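Local coordinates for HK97 Family Phage Portal Protein (Corynebacterium diphtheriae, PDB 3KDR) that probably builds, as twelve copies, the ring-shaped portal through which phage DNA enters and leaves the capsid of an HK97-family phage, at residues 78-83 and 93-98; 120-125 and 267-272. All blocks are in the same frame, centred on the assembly; numbering follows the deposited sequence.

Contact 1. Residues 78-83 and 93-98; sequences CWALDR and IHIPLD. With SO4 (sulfate ion), chain I.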
# COMPACT_ATOMS: atom_id res chain seq x y z
N CYS C 78 -2.61 -41.78 -33.94
CA CYS C 78 -2.68 -43.21 -34.34
C CYS C 78 -1.61 -44.07 -33.73
O CYS C 78 -0.43 -43.68 -33.67
CB CYS C 78 -2.51 -43.34 -35.82
SG CYS C 78 -3.28 -44.75 -36.56
N TRP C 79 -2.02 -45.25 -33.31
CA TRP C 79 -1.08 -46.33 -32.97
C TRP C 79 -1.22 -47.33 -34.08
O TRP C 79 -2.33 -47.58 -34.53
CB TRP C 79 -1.47 -47.01 -31.66
CG TRP C 79 -1.21 -46.23 -30.46
CD1 TRP C 79 -0.73 -44.96 -30.40
CD2 TRP C 79 -1.38 -46.65 -29.14
NE1 TRP C 79 -0.58 -44.57 -29.12
CE2 TRP C 79 -0.99 -45.59 -28.31
CE3 TRP C 79 -1.79 -47.84 -28.56
CZ2 TRP C 79 -1.04 -45.66 -26.95
CZ3 TRP C 79 -1.85 -47.91 -27.19
CH2 TRP C 79 -1.46 -46.83 -26.40
N ALA C 80 -0.11 -47.90 -34.52
CA ALA C 80 -0.15 -49.01 -35.48
C ALA C 80 0.01 -50.28 -34.69
O ALA C 80 1.04 -50.49 -34.09
CB ALA C 80 0.93 -48.90 -36.49
N LEU C 81 -1.00 -51.12 -34.70
CA LEU C 81 -0.99 -52.27 -33.85
C LEU C 81 -0.28 -53.44 -34.50
O LEU C 81 -0.43 -53.66 -35.72
CB LEU C 81 -2.41 -52.71 -33.54
CG LEU C 81 -3.37 -51.62 -33.15
CD1 LEU C 81 -4.66 -52.30 -32.94
CD2 LEU C 81 -2.95 -50.89 -31.88
N ASP C 82 0.46 -54.20 -33.68
CA ASP C 82 1.00 -55.49 -34.02
C ASP C 82 0.04 -56.57 -33.59
O ASP C 82 0.06 -57.00 -32.44
CB ASP C 82 2.30 -55.71 -33.27
CG ASP C 82 2.95 -57.08 -33.57
OD1 ASP C 82 2.44 -57.92 -34.37
OD2 ASP C 82 4.03 -57.30 -32.99
N ARG C 83 -0.79 -57.04 -34.51
CA ARG C 83 -1.68 -58.17 -34.20
C ARG C 83 -1.09 -59.45 -34.74
O ARG C 83 -0.67 -59.51 -35.90
CB ARG C 83 -3.04 -57.97 -34.83
CG ARG C 83 -3.83 -56.91 -34.13
CD ARG C 83 -5.27 -56.97 -34.53
NE ARG C 83 -6.14 -56.82 -33.35
CZ ARG C 83 -6.72 -55.69 -33.02
NH1 ARG C 83 -6.57 -54.60 -33.74
NH2 ARG C 83 -7.48 -55.61 -31.98
N ILE C 93 2.73 -49.35 -31.58
CA ILE C 93 3.56 -48.19 -31.62
C ILE C 93 2.85 -46.99 -32.18
O ILE C 93 2.07 -47.10 -33.09
CB ILE C 93 4.86 -48.40 -32.49
CG1 ILE C 93 4.52 -48.72 -33.94
CG2 ILE C 93 5.74 -49.45 -31.90
CD1 ILE C 93 5.67 -48.37 -34.89
N HIS C 94 3.17 -45.84 -31.63
CA HIS C 94 2.71 -44.60 -32.17
C HIS C 94 3.41 -44.31 -33.43
O HIS C 94 4.61 -44.46 -33.51
CB HIS C 94 3.06 -43.49 -31.22
CG HIS C 94 2.90 -42.14 -31.80
ND1 HIS C 94 3.93 -41.49 -32.43
CD2 HIS C 94 1.84 -41.30 -31.85
CE1 HIS C 94 3.51 -40.32 -32.86
NE2 HIS C 94 2.24 -40.18 -32.52
N ILE C 95 2.67 -43.82 -34.41
CA ILE C 95 3.24 -43.45 -35.70
C ILE C 95 2.88 -42.01 -36.01
O ILE C 95 1.82 -41.52 -35.61
CB ILE C 95 2.68 -44.33 -36.81
CG1 ILE C 95 1.14 -44.24 -36.84
CG2 ILE C 95 3.05 -45.71 -36.56
CD1 ILE C 95 0.52 -44.79 -38.06
N PRO C 96 3.72 -41.33 -36.76
CA PRO C 96 3.55 -39.87 -36.90
C PRO C 96 2.39 -39.52 -37.72
O PRO C 96 1.98 -40.32 -38.56
CB PRO C 96 4.82 -39.47 -37.65
CG PRO C 96 5.82 -40.54 -37.29
CD PRO C 96 5.02 -41.80 -37.22
N LEU C 97 1.87 -38.32 -37.54
CA LEU C 97 0.65 -37.95 -38.19
C LEU C 97 0.78 -37.94 -39.65
O LEU C 97 -0.19 -38.22 -40.33
CB LEU C 97 0.20 -36.59 -37.73
CG LEU C 97 -0.62 -36.56 -36.44
CD1 LEU C 97 -0.67 -35.13 -35.87
CD2 LEU C 97 -2.05 -37.17 -36.62
N ASP C 98 1.96 -37.58 -40.14
CA ASP C 98 2.17 -37.41 -41.59
C ASP C 98 2.27 -38.72 -42.31
O ASP C 98 2.25 -38.73 -43.52
CB ASP C 98 3.39 -36.56 -41.91
CG ASP C 98 4.51 -36.72 -40.92
OD1 ASP C 98 4.28 -36.42 -39.69
OD2 ASP C 98 5.62 -37.14 -41.37
S SO4 I . 7.25 -40.89 -32.85
O1 SO4 I . 6.25 -41.78 -32.25
O2 SO4 I . 8.10 -40.38 -31.75
O3 SO4 I . 8.06 -41.71 -33.78
O4 SO4 I . 6.58 -39.73 -33.48
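Trp79 and His94 face each other as a non-hydrogen-bonded pair of an antiparallel hairpin, their CA atoms 4.2 Å apart, with both side chains on the same face of the sheet. One residue further along strand 76-83, Ala80 makes the hydrogen-bonded pair with Ile93: Ala80 N donates to Ile93 O at 2.7 Å, and Ile93 N returns a bond to Ala80 O at 3.2 Å. Toward the end of the ladder Ile95 N reaches Cys78 O, also at 3.2 Å. The two strand directions make an angle of 135°, a marked twist away from strict antiparallel.

His94 is worth following outward. Its CB lies 4.1 Å from Trp79 CD1, at the pyrrole part of the indole. CG stands anti to the backbone N (chi1 167°), and the imidazole swings past the partner strand so that CD2 comes 3.8 Å from Cys78 O; the two side chains cross at about a right angle. Beyond that the ring is held at NE2 by Asp70 OD1 of helix 60-74. ND1 faces O1 of a sulfate, probably from the crystallisation liquor, at a doubtful, very short modelled distance; CE1 also faces this ion, whose O4 lies in the ring plane at the edge. The indole is tied down by NE1, bonded to Thr67 of the same helix.

The other face is apolar. Ile95 lays CG2 against Ala80 CB (3.8 Å) and CG1 against Cys78 CB (3.9 Å), two contacts made by separate branches of one residue. Chemically, then, the hairpin has an aliphatic face (Ala80, Ile93 and Ile95, with Cys78) and an aromatic one (Trp79 and His94), where NE1 and NE2 fasten the rings to helix 60-74.

Contact 2. Residues 120-125 and 267-272; sequences CIFVGI and EARLNQ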
# COMPACT_ATOMS: atom_id res chain seq x y z
N CYS C 120 -5.07 -48.29 -34.39
CA CYS C 120 -5.98 -47.71 -33.37
C CYS C 120 -5.90 -46.23 -33.29
O CYS C 120 -4.85 -45.70 -33.00
CB CYS C 120 -5.65 -48.24 -32.01
SG CYS C 120 -6.56 -47.51 -30.62
N ILE C 121 -7.01 -45.56 -33.53
CA ILE C 121 -6.98 -44.13 -33.70
C ILE C 121 -7.70 -43.48 -32.58
O ILE C 121 -8.81 -43.87 -32.30
CB ILE C 121 -7.67 -43.72 -34.98
CG1 ILE C 121 -6.73 -44.02 -36.13
CG2 ILE C 121 -8.05 -42.21 -34.95
CD1 ILE C 121 -7.41 -44.01 -37.46
N PHE C 122 -7.09 -42.46 -31.98
CA PHE C 122 -7.59 -41.78 -30.82
C PHE C 122 -8.10 -40.40 -31.20
O PHE C 122 -7.45 -39.69 -31.91
CB PHE C 122 -6.46 -41.54 -29.88
CG PHE C 122 -5.86 -42.76 -29.33
CD1 PHE C 122 -6.31 -43.26 -28.13
CD2 PHE C 122 -4.79 -43.38 -29.93
CE1 PHE C 122 -5.75 -44.36 -27.55
CE2 PHE C 122 -4.22 -44.50 -29.35
CZ PHE C 122 -4.71 -44.98 -28.16
N VAL C 123 -9.25 -40.01 -30.66
CA VAL C 123 -9.82 -38.68 -30.90
C VAL C 123 -9.70 -37.83 -29.65
O VAL C 123 -10.04 -38.26 -28.57
CB VAL C 123 -11.29 -38.79 -31.23
CG1 VAL C 123 -11.93 -37.46 -31.29
CG2 VAL C 123 -11.50 -39.54 -32.52
N GLY C 124 -9.22 -36.61 -29.78
CA GLY C 124 -8.85 -35.84 -28.61
C GLY C 124 -10.03 -35.22 -27.92
O GLY C 124 -11.09 -35.76 -27.97
N ILE C 125 -9.81 -34.06 -27.32
CA ILE C 125 -10.86 -33.30 -26.66
C ILE C 125 -11.34 -32.10 -27.47
O ILE C 125 -12.36 -31.49 -27.14
CB ILE C 125 -10.40 -32.87 -25.30
CG1 ILE C 125 -9.20 -31.93 -25.40
CG2 ILE C 125 -10.00 -34.08 -24.52
CD1 ILE C 125 -8.59 -31.58 -24.06
N GLU C 267 -8.35 -43.20 -22.49
CA GLU C 267 -8.97 -44.35 -21.81
C GLU C 267 -10.14 -44.83 -22.58
O GLU C 267 -10.34 -46.05 -22.71
CB GLU C 267 -9.51 -43.97 -20.46
CG GLU C 267 -8.51 -44.08 -19.37
CD GLU C 267 -8.98 -43.41 -18.07
OE1 GLU C 267 -10.04 -42.73 -18.07
OE2 GLU C 267 -8.26 -43.60 -17.06
N ALA C 268 -10.93 -43.87 -23.05
CA ALA C 268 -12.18 -44.14 -23.72
C ALA C 268 -11.99 -45.08 -24.88
O ALA C 268 -12.78 -46.01 -25.06
CB ALA C 268 -12.74 -42.90 -24.20
N ARG C 269 -10.92 -44.83 -25.64
CA ARG C 269 -10.64 -45.49 -26.90
C ARG C 269 -10.09 -46.81 -26.57
O ARG C 269 -10.38 -47.78 -27.24
CB ARG C 269 -9.67 -44.66 -27.73
CG ARG C 269 -9.05 -45.29 -28.92
CD ARG C 269 -10.03 -45.62 -30.04
NE ARG C 269 -10.24 -47.04 -30.08
CZ ARG C 269 -10.02 -47.79 -31.12
NH1 ARG C 269 -9.60 -47.29 -32.25
NH2 ARG C 269 -10.25 -49.07 -31.01
N LEU C 270 -9.26 -46.86 -25.53
CA LEU C 270 -8.57 -48.09 -25.15
C LEU C 270 -9.57 -49.04 -24.58
O LEU C 270 -9.40 -50.25 -24.63
CB LEU C 270 -7.52 -47.84 -24.09
CG LEU C 270 -6.24 -47.15 -24.55
CD1 LEU C 270 -5.17 -47.16 -23.46
CD2 LEU C 270 -5.73 -47.82 -25.76
N ASN C 271 -10.65 -48.48 -24.05
CA ASN C 271 -11.68 -49.32 -23.45
C ASN C 271 -12.80 -49.68 -24.41
O ASN C 271 -13.94 -49.85 -24.02
CB ASN C 271 -12.19 -48.70 -22.17
CG ASN C 271 -11.36 -49.07 -21.02
OD1 ASN C 271 -10.93 -48.24 -20.25
ND2 ASN C 271 -11.09 -50.34 -20.88
N GLN C 272 -12.46 -49.89 -25.66
CA GLN C 272 -13.38 -50.42 -26.63
C GLN C 272 -12.93 -51.84 -26.97
O GLN C 272 -11.77 -52.20 -26.85
CB GLN C 272 -13.33 -49.57 -27.88
CG GLN C 272 -13.87 -48.21 -27.75
CD GLN C 272 -15.37 -48.17 -28.06
OE1 GLN C 272 -15.87 -48.91 -28.91
NE2 GLN C 272 -16.08 -47.30 -27.36
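Phe122 and Arg269 mark the closest approach of the two backbones, with CA atoms 6.2 Å apart, where strand 119-123 passes the last turn of helix 247-270. No hydrogen bond joins the segments; the contact is made by side chains, chiefly the long one of Arg269. Its CG meets Phe122 CD1 at 3.5 Å, and the two side chains cross at about a right angle. Bends at chi2 (66°) and chi3 (-107°) then turn the chain along the strand, carrying CD past Ile121 O and laying the guanidinium over Cys120, whose SG sits 3.5 Å from Arg269 CZ on one face of the flat group. The same sulfur also lies over one face of the Phe122 ring, off toward its rim. The charge itself is answered by Asp274, which forms a salt bridge with NH2. At the ring's edge, Leu270 CD2 lies 3.9 Å from Phe122 CZ.

A neighbouring subunit adds its Thr56 against Ile121 and its Ala55 against Arg269, placing this strand-helix junction at the subunit interface. Within the chain, Met275, in the loop after the helix, packs on Cys120 and Arg269, and Trp79 of strand 76-83 extends the core, its indole edge-to-face with Phe122 and in touch with Leu270.

Contacts 1 and 2 have centres about 13 Å apart and share one small antiparallel sheet, in which strand 76-83 lies between 89-95 and 119-123. Contact 1 joins the middle strand to 89-95; contact 2 hangs the end of helix 247-270 on the strand at the other edge. The two meet directly, through a probable hydrogen bond from Cys120 N to Trp79 O and packing of Leu81 on Cys120. Along the chain they come in series: the hairpin closes locally, whereas 141 residues lie between the segments of contact 2. The sheet thereby links helix 60-74 to a distant helix, and only contact 2 also touches a neighbouring subunit.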